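Local structure of glycosyl hydrolases family 2, sugar binding domain protein (Bacteroides uniformis str. 3978 T3 ii, 6D1P) at residues I719-T724 and A807-S812; A728-V733 and S783-K788; C756-A761 and A791-S796. The protein is a beta-glucuronidase of glycoside hydrolase family 2 from a gut bacterium, and so probably hydrolyses the glycosidic bond of glucuronides. All blocks are in the same frame, centred on the assembly; numbering follows the deposited sequence.

Contact 1 (I719-T724 and A807-S812); sequences ILLTQT and ALISVS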
loop_
_atom_site.group_PDB
_atom_site.type_symbol
_atom_site.label_atom_id
_atom_site.label_comp_id
_atom_site.label_asym_id
_atom_site.label_seq_id
_atom_site.Cartn_x
_atom_site.Cartn_y
_atom_site.Cartn_z
ATOM N N ILE A 719 -23.622 -17.653 17.510
ATOM C CA ILE A 719 -23.213 -17.947 16.147
ATOM C C ILE A 719 -22.849 -19.416 16.086
ATOM O O ILE A 719 -22.048 -19.892 16.893
ATOM C CB ILE A 719 -22.026 -17.076 15.706
ATOM C CG1 ILE A 719 -22.296 -15.603 16.013
ATOM C CG2 ILE A 719 -21.745 -17.293 14.238
ATOM C CD1 ILE A 719 -21.103 -14.699 15.777
ATOM N N LEU A 720 -23.436 -20.130 15.140
ATOM C CA LEU A 720 -23.106 -21.523 14.901
ATOM C C LEU A 720 -22.377 -21.640 13.575
ATOM O O LEU A 720 -22.776 -21.025 12.582
ATOM C CB LEU A 720 -24.355 -22.403 14.862
ATOM C CG LEU A 720 -25.238 -22.474 16.105
ATOM C CD1 LEU A 720 -26.339 -23.506 15.884
ATOM C CD2 LEU A 720 -24.422 -22.812 17.338
ATOM N N LEU A 721 -21.321 -22.438 13.556
ATOM C CA LEU A 721 -20.609 -22.745 12.326
ATOM C C LEU A 721 -20.872 -24.186 11.917
ATOM O O LEU A 721 -20.913 -25.084 12.763
ATOM C CB LEU A 721 -19.103 -22.507 12.492
ATOM C CG LEU A 721 -18.732 -21.033 12.428
ATOM C CD1 LEU A 721 -17.300 -20.742 12.977
ATOM C CD2 LEU A 721 -18.897 -20.558 10.989
ATOM N N THR A 722 -21.060 -24.396 10.617
ATOM C CA THR A 722 -21.148 -25.720 10.026
ATOM C C THR A 722 -20.386 -25.685 8.713
ATOM O O THR A 722 -20.091 -24.611 8.197
ATOM C CB THR A 722 -22.611 -26.121 9.791
ATOM O OG1 THR A 722 -23.289 -25.040 9.137
ATOM C CG2 THR A 722 -23.301 -26.403 11.116
ATOM N N GLN A 723 -20.069 -26.858 8.156
ATOM C CA GLN A 723 -19.490 -26.933 6.816
ATOM C C GLN A 723 -20.413 -27.694 5.871
ATOM O O GLN A 723 -21.038 -28.686 6.265
ATOM C CB GLN A 723 -18.084 -27.576 6.806
ATOM C CG GLN A 723 -17.731 -28.515 7.977
ATOM C CD GLN A 723 -16.244 -28.905 7.986
ATOM O OE1 GLN A 723 -15.671 -29.233 6.941
ATOM N NE2 GLN A 723 -15.620 -28.854 9.162
ATOM N N THR A 724 -20.489 -27.208 4.615
ATOM C CA THR A 724 -21.343 -27.762 3.543
ATOM C C THR A 724 -20.585 -27.801 2.204
ATOM O O THR A 724 -21.078 -27.328 1.172
ATOM C CB THR A 724 -22.631 -26.949 3.387
ATOM O OG1 THR A 724 -22.503 -25.669 4.042
ATOM C CG2 THR A 724 -23.801 -27.695 3.954
ATOM N N ALA A 807 -17.298 -17.622 17.214
ATOM C CA ALA A 807 -17.445 -19.045 16.968
ATOM C C ALA A 807 -16.229 -19.580 16.214
ATOM O O ALA A 807 -15.601 -18.855 15.437
ATOM C CB ALA A 807 -18.729 -19.325 16.166
ATOM N N LEU A 808 -15.936 -20.877 16.412
ATOM C CA LEU A 808 -14.822 -21.563 15.761
ATOM C C LEU A 808 -15.267 -22.902 15.199
ATOM O O LEU A 808 -16.100 -23.590 15.784
ATOM C CB LEU A 808 -13.660 -21.845 16.727
ATOM C CG LEU A 808 -13.058 -20.668 17.482
ATOM C CD1 LEU A 808 -12.074 -21.208 18.474
ATOM C CD2 LEU A 808 -12.401 -19.706 16.497
ATOM N N ILE A 809 -14.642 -23.302 14.096
ATOM C CA ILE A 809 -14.834 -24.634 13.545
ATOM C C ILE A 809 -13.518 -25.109 12.948
ATOM O O ILE A 809 -12.811 -24.349 12.280
ATOM C CB ILE A 809 -15.963 -24.637 12.501
ATOM C CG1 ILE A 809 -16.215 -26.042 11.950
ATOM C CG2 ILE A 809 -15.658 -23.667 11.372
ATOM C CD1 ILE A 809 -17.511 -26.105 11.087
ATOM N N SER A 810 -13.190 -26.372 13.196
ATOM C CA SER A 810 -12.028 -27.002 12.594
ATOM C C SER A 810 -12.433 -27.597 11.261
ATOM O O SER A 810 -13.479 -28.239 11.149
ATOM C CB SER A 810 -11.460 -28.089 13.513
ATOM O OG SER A 810 -11.410 -27.607 14.847
ATOM N N VAL A 811 -11.607 -27.379 10.249
ATOM C CA VAL A 811 -11.918 -27.767 8.883
ATOM C C VAL A 811 -10.877 -28.792 8.450
ATOM O O VAL A 811 -9.701 -28.452 8.263
ATOM C CB VAL A 811 -11.942 -26.551 7.945
ATOM C CG1 VAL A 811 -12.161 -26.973 6.518
ATOM C CG2 VAL A 811 -13.025 -25.591 8.378
ATOM N N SER A 812 -11.312 -30.044 8.291
ATOM C CA SER A 812 -10.453 -31.181 7.937
ATOM C C SER A 812 -9.626 -30.981 6.666
ATOM O O SER A 812 -10.108 -31.242 5.556
ATOM C CB SER A 812 -11.322 -32.431 7.776
ATOM O OG SER A 812 -12.477 -32.133 6.995
#
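L721 and I809 carry the middle of this contact, where strands 718-723 and 807-811, outermost strands of two different sheets, run side by side. The short segments are 16° from parallel and their axes come no nearer than 6.6 Å, so side chains fill the seam instead of a main-chain pairing. The tight part is the seam of A807, L721 and I809. The CB of A807 sits 3.4 Å from I719 O and is also touched by L721, whose CD1 reaches over to A807 O at 3.5 Å. The CB of L721 lies 3.8 Å from I809 CB, and I809 CG2 packs on L721 CD1 at 3.7 Å. With CG1 of I809 anti to its own N (chi1 -178°), the longer branch runs the other way and puts CD1 on the main chain of T722, 3.8 Å from T722 C. The looser side is that of T722, S810 and S812, all exposed, and of the Q723 amide, whose NE2 stands 3.0 Å from S810 O; V811, by contrast, stays buried on I731. Replacing I809 with an alanine would probably open a gap beneath T722 and leave L721 CD1 without part of its apolar bed. The spacing, too wide for main-chain pairing, is thus filled by apolar side chains whose contacts are not directional.

Contact 2 (A728-V733 and S783-K788); sequences AETILV and SIRVNK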
loop_
_atom_site.group_PDB
_atom_site.type_symbol
_atom_site.label_atom_id
_atom_site.label_comp_id
_atom_site.label_asym_id
_atom_site.label_seq_id
_atom_site.Cartn_x
_atom_site.Cartn_y
_atom_site.Cartn_z
ATOM N N ALA A 728 -14.282 -30.049 -5.293
ATOM C CA ALA A 728 -12.985 -30.688 -5.185
ATOM C C ALA A 728 -11.909 -29.732 -4.695
ATOM O O ALA A 728 -10.847 -30.188 -4.262
ATOM C CB ALA A 728 -12.587 -31.290 -6.525
ATOM N N GLU A 729 -12.161 -28.426 -4.735
ATOM C CA GLU A 729 -11.167 -27.439 -4.335
ATOM C C GLU A 729 -11.512 -26.667 -3.067
ATOM O O GLU A 729 -10.609 -26.078 -2.466
ATOM C CB GLU A 729 -10.935 -26.421 -5.464
ATOM C CG GLU A 729 -10.720 -27.053 -6.827
ATOM C CD GLU A 729 -11.738 -26.578 -7.852
ATOM O OE1 GLU A 729 -12.274 -25.453 -7.696
ATOM O OE2 GLU A 729 -11.997 -27.337 -8.814
ATOM N N THR A 730 -12.777 -26.622 -2.654
ATOM C CA THR A 730 -13.173 -25.693 -1.609
ATOM C C THR A 730 -14.161 -26.342 -0.652
ATOM O O THR A 730 -14.909 -27.249 -1.012
ATOM C CB THR A 730 -13.804 -24.396 -2.182
ATOM O OG1 THR A 730 -15.137 -24.666 -2.617
ATOM C CG2 THR A 730 -13.002 -23.851 -3.373
ATOM N N ILE A 731 -14.148 -25.843 0.571
ATOM C CA ILE A 731 -15.165 -26.116 1.567
ATOM C C ILE A 731 -15.964 -24.839 1.784
ATOM O O ILE A 731 -15.403 -23.734 1.783
ATOM C CB ILE A 731 -14.529 -26.605 2.881
ATOM C CG1 ILE A 731 -13.901 -27.990 2.678
ATOM C CG2 ILE A 731 -15.556 -26.601 4.015
ATOM C CD1 ILE A 731 -12.465 -28.095 3.154
ATOM N N LEU A 732 -17.273 -24.985 1.930
ATOM C CA LEU A 732 -18.143 -23.867 2.244
ATOM C C LEU A 732 -18.441 -23.900 3.732
ATOM O O LEU A 732 -18.929 -24.908 4.243
ATOM C CB LEU A 732 -19.438 -23.928 1.431
ATOM C CG LEU A 732 -20.407 -22.760 1.660
ATOM C CD1 LEU A 732 -19.709 -21.423 1.344
ATOM C CD2 LEU A 732 -21.705 -22.924 0.861
ATOM N N VAL A 733 -18.131 -22.816 4.428
ATOM C CA VAL A 733 -18.392 -22.694 5.853
ATOM C C VAL A 733 -19.531 -21.702 6.033
ATOM O O VAL A 733 -19.575 -20.667 5.353
ATOM C CB VAL A 733 -17.123 -22.240 6.609
ATOM C CG1 VAL A 733 -17.458 -21.745 8.001
ATOM C CG2 VAL A 733 -16.123 -23.373 6.682
ATOM N N SER A 783 -21.717 -16.983 4.692
ATOM C CA SER A 783 -20.930 -18.134 4.281
ATOM C C SER A 783 -19.668 -17.676 3.583
ATOM O O SER A 783 -19.658 -16.654 2.911
ATOM C CB SER A 783 -21.720 -19.048 3.329
ATOM O OG SER A 783 -22.812 -19.597 4.021
ATOM N N ILE A 784 -18.625 -18.488 3.681
ATOM C CA ILE A 784 -17.374 -18.190 3.008
ATOM C C ILE A 784 -16.733 -19.491 2.559
ATOM O O ILE A 784 -16.815 -20.507 3.253
ATOM C CB ILE A 784 -16.435 -17.378 3.928
ATOM C CG1 ILE A 784 -15.180 -16.952 3.163
ATOM C CG2 ILE A 784 -16.148 -18.154 5.197
ATOM C CD1 ILE A 784 -14.470 -15.772 3.761
ATOM N N ARG A 785 -16.098 -19.456 1.387
ATOM C CA ARG A 785 -15.360 -20.605 0.875
ATOM C C ARG A 785 -13.962 -20.688 1.480
ATOM O O ARG A 785 -13.312 -19.665 1.735
ATOM C CB ARG A 785 -15.261 -20.530 -0.647
ATOM C CG ARG A 785 -16.496 -21.034 -1.340
ATOM C CD ARG A 785 -16.566 -20.541 -2.760
ATOM N NE ARG A 785 -17.914 -20.726 -3.296
ATOM C CZ ARG A 785 -18.326 -20.275 -4.480
ATOM N NH1 ARG A 785 -17.489 -19.609 -5.268
ATOM N NH2 ARG A 785 -19.578 -20.481 -4.869
ATOM N N VAL A 786 -13.505 -21.921 1.691
ATOM C CA VAL A 786 -12.211 -22.235 2.292
ATOM C C VAL A 786 -11.444 -23.126 1.324
ATOM O O VAL A 786 -12.002 -24.090 0.795
ATOM C CB VAL A 786 -12.377 -22.937 3.650
ATOM C CG1 VAL A 786 -11.028 -23.061 4.360
ATOM C CG2 VAL A 786 -13.368 -22.182 4.515
ATOM N N ASN A 787 -10.173 -22.817 1.087
ATOM C CA ASN A 787 -9.430 -23.586 0.095
ATOM C C ASN A 787 -9.052 -24.940 0.676
ATOM O O ASN A 787 -8.503 -25.015 1.778
ATOM C CB ASN A 787 -8.180 -22.845 -0.379
ATOM C CG ASN A 787 -7.522 -23.543 -1.559
ATOM O OD1 ASN A 787 -6.722 -24.453 -1.383
ATOM N ND2 ASN A 787 -7.894 -23.146 -2.771
ATOM N N LYS A 788 -9.353 -26.009 -0.071
ATOM C CA LYS A 788 -9.186 -27.363 0.451
ATOM C C LYS A 788 -7.723 -27.679 0.739
ATOM O O LYS A 788 -7.400 -28.247 1.788
ATOM C CB LYS A 788 -9.767 -28.377 -0.536
ATOM C CG LYS A 788 -10.990 -29.142 -0.031
ATOM C CD LYS A 788 -11.495 -30.127 -1.085
ATOM C CE LYS A 788 -12.813 -30.766 -0.669
ATOM N NZ LYS A 788 -13.495 -31.436 -1.816
#
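An antiparallel strand pair in a three-stranded sheet of the C-terminal beta-sandwich makes this contact: 730-738 is the central strand and 781-787 lies at one edge. I731 and V786 form a hydrogen-bonded pair, I731 N giving to V786 O at 2.8 Å and V786 N returning to I731 O at 2.6 Å. V733 and I784 repeat the pattern, with V733 N to I784 O almost straight (173° at the hydrogen). Between them lies the non-hydrogen-bonded pair L732 and R785. Past the last bridge, K788 N still donates to E729 O at 2.7 Å.

The side chains divide between two faces. I731, V733, I784 and V786 share one, where V733 CG2 meets V786 CG2 at 3.7 Å; this face looks into the sandwich, with V795 of the other sheet beyond V733 and V786. On the face of T730, L732, R785 and N787, L732 holds its CG anti to the backbone N (chi1 -178°), which carries CD1 across the strands to I784 O and to S783 CB, 3.7 Å away from the latter. R785 sends its extended chain outward to a weak bond with Q770. K788 stretches its chain along A728 and E729, just ahead of the first strand: the K788 and I731 side chains cross at about a right angle, CG of K788 3.7 Å from I731 CD1, and K788 CD lies 3.2 Å from A728 O.

Main-chain bonds thus set the register, isoleucines and valines make the buried face, and the methylenes of K788 cover the main chain of A728 and E729.

Contact 3 (C756-A761 and A791-S796); sequences CTDSEA and APVVVS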
loop_
_atom_site.group_PDB
_atom_site.type_symbol
_atom_site.label_atom_id
_atom_site.label_comp_id
_atom_site.label_asym_id
_atom_site.label_seq_id
_atom_site.Cartn_x
_atom_site.Cartn_y
_atom_site.Cartn_z
ATOM N N CYS A 756 -9.071 -16.904 10.193
ATOM C CA CYS A 756 -8.536 -18.237 9.961
ATOM C C CYS A 756 -7.090 -18.321 10.442
ATOM O O CYS A 756 -6.310 -17.386 10.241
ATOM C CB CYS A 756 -8.641 -18.588 8.472
ATOM S SG CYS A 756 -8.116 -20.224 8.085
ATOM N N THR A 757 -6.749 -19.451 11.074
ATOM C CA THR A 757 -5.371 -19.704 11.472
ATOM C C THR A 757 -4.422 -19.668 10.286
ATOM O O THR A 757 -3.217 -19.476 10.474
ATOM C CB THR A 757 -5.230 -21.057 12.184
ATOM O OG1 THR A 757 -5.849 -22.100 11.411
ATOM C CG2 THR A 757 -5.835 -20.996 13.588
ATOM N N ASP A 758 -4.925 -19.858 9.079
ATOM C CA ASP A 758 -4.121 -19.724 7.878
ATOM C C ASP A 758 -4.682 -18.550 7.090
ATOM O O ASP A 758 -5.790 -18.630 6.537
ATOM C CB ASP A 758 -4.138 -21.015 7.073
ATOM C CG ASP A 758 -3.325 -20.924 5.801
ATOM O OD1 ASP A 758 -2.998 -19.819 5.342
ATOM O OD2 ASP A 758 -3.019 -21.981 5.237
ATOM N N SER A 759 -3.898 -17.476 7.009
ATOM C CA SER A 759 -4.353 -16.208 6.458
ATOM C C SER A 759 -4.579 -16.250 4.956
ATOM O O SER A 759 -4.965 -15.224 4.388
ATOM C CB SER A 759 -3.349 -15.105 6.794
ATOM O OG SER A 759 -2.182 -15.214 6.000
ATOM N N GLU A 760 -4.327 -17.376 4.299
ATOM C CA GLU A 760 -4.585 -17.510 2.878
ATOM C C GLU A 760 -5.632 -18.557 2.538
ATOM O O GLU A 760 -5.998 -18.674 1.369
ATOM C CB GLU A 760 -3.295 -17.852 2.134
ATOM C CG GLU A 760 -2.234 -16.786 2.297
ATOM C CD GLU A 760 -0.893 -17.248 1.788
ATOM O OE1 GLU A 760 -0.736 -17.351 0.551
ATOM O OE2 GLU A 760 -0.005 -17.528 2.627
ATOM N N ALA A 761 -6.117 -19.319 3.516
ATOM C CA ALA A 761 -7.087 -20.362 3.215
ATOM C C ALA A 761 -8.420 -19.765 2.780
ATOM O O ALA A 761 -9.031 -20.241 1.819
ATOM C CB ALA A 761 -7.262 -21.273 4.426
ATOM N N ALA A 791 -6.343 -26.894 4.182
ATOM C CA ALA A 791 -6.860 -27.605 5.342
ATOM C C ALA A 791 -5.858 -28.668 5.793
ATOM O O ALA A 791 -5.108 -29.211 4.974
ATOM C CB ALA A 791 -8.211 -28.251 5.019
ATOM N N PRO A 792 -5.825 -28.990 7.101
ATOM C CA PRO A 792 -6.689 -28.466 8.169
ATOM C C PRO A 792 -6.340 -27.044 8.641
ATOM O O PRO A 792 -5.162 -26.680 8.667
ATOM C CB PRO A 792 -6.458 -29.465 9.307
ATOM C CG PRO A 792 -5.038 -29.841 9.142
ATOM C CD PRO A 792 -4.845 -29.956 7.640
ATOM N N VAL A 793 -7.372 -26.272 9.001
ATOM C CA VAL A 793 -7.258 -24.954 9.614
ATOM C C VAL A 793 -8.396 -24.806 10.621
ATOM O O VAL A 793 -9.245 -25.688 10.770
ATOM C CB VAL A 793 -7.324 -23.809 8.577
ATOM C CG1 VAL A 793 -6.177 -23.884 7.601
ATOM C CG2 VAL A 793 -8.662 -23.859 7.830
ATOM N N VAL A 794 -8.427 -23.673 11.302
ATOM C CA VAL A 794 -9.559 -23.310 12.143
ATOM C C VAL A 794 -10.092 -21.975 11.647
ATOM O O VAL A 794 -9.335 -20.998 11.561
ATOM C CB VAL A 794 -9.179 -23.226 13.625
ATOM C CG1 VAL A 794 -10.363 -22.718 14.421
ATOM C CG2 VAL A 794 -8.736 -24.597 14.145
ATOM N N VAL A 795 -11.396 -21.938 11.307
ATOM C CA VAL A 795 -12.100 -20.726 10.887
ATOM C C VAL A 795 -12.850 -20.123 12.074
ATOM O O VAL A 795 -13.469 -20.842 12.873
ATOM C CB VAL A 795 -13.066 -21.032 9.727
ATOM C CG1 VAL A 795 -13.938 -19.808 9.397
ATOM C CG2 VAL A 795 -12.279 -21.501 8.501
ATOM N N SER A 796 -12.801 -18.798 12.190
ATOM C CA SER A 796 -13.551 -18.071 13.204
ATOM C C SER A 796 -14.629 -17.196 12.563
ATOM O O SER A 796 -14.452 -16.672 11.458
ATOM C CB SER A 796 -12.612 -17.195 14.047
ATOM O OG SER A 796 -12.036 -16.164 13.265
#
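T757 grips V794 with two bonds, one from its main chain and one through its side chain. Its N donates to V794 O at 3.1 Å. From CB, the side chain of T757 forks; CB itself is 4.2 Å from V794 O. One branch, CG2, lies alongside V794, 4.0 Å from V794 CB. The other, OG1, is placed between the backbone N and the carbonyl carbon by a chi1 of 50°; it accepts V794 N at 3.0 Å in a fairly straight bond (166° at the hydrogen) and also touches V793 CB. The hydroxyl thus takes the place that T757 O would hold in a continuing strand. That carbonyl is turned away and bonds S796 OG of the second subunit instead.

One residue back, C756 and V795 make a non-hydrogen-bonded antiparallel pair. The sulfur of C756 packs against V793 CG2 at 3.7 Å and accepts D758 N at 3.4 Å, so it helps to fix the start of the loop. D758 adds its CB, 3.6 Å from V793 CG1, so C756, T757 and D758 all touch V793, with A761 CB somewhat farther off. The D758 carboxylate faces elsewhere: OD2 bonds H790, while OD1 takes E760 N at 3.0 Å from above the carboxylate plane.

This last bond makes an Asx turn. Strand 751-756 therefore leaves its sheet of the beta-sandwich through a turn, with a threonine hydroxyl closing off the pairing to strand 793-799 beside the subunit interface.

How the contacts relate
From the N terminus, the chain passes the first halves of contacts 1, 2 and 3 in turn, then the second halves of contacts 2 and 3, and last that of contact 1. Contact 1 therefore closes the longest loop, from 719-724 to 807-812, and encloses the other two, while contacts 2 and 3 cross, their segments alternating. Strand 730-738 of contact 2 pairs with 718-723 of contact 1, and strand 793-799 of contact 3 pairs with 807-811. Contact 1 joins the two sheets along one edge; V786 and V733 against V795 join them through the core; a probable hydrogen bond from N787 N to A761 O ties the loop of contact 3 to the edge strand of contact 2.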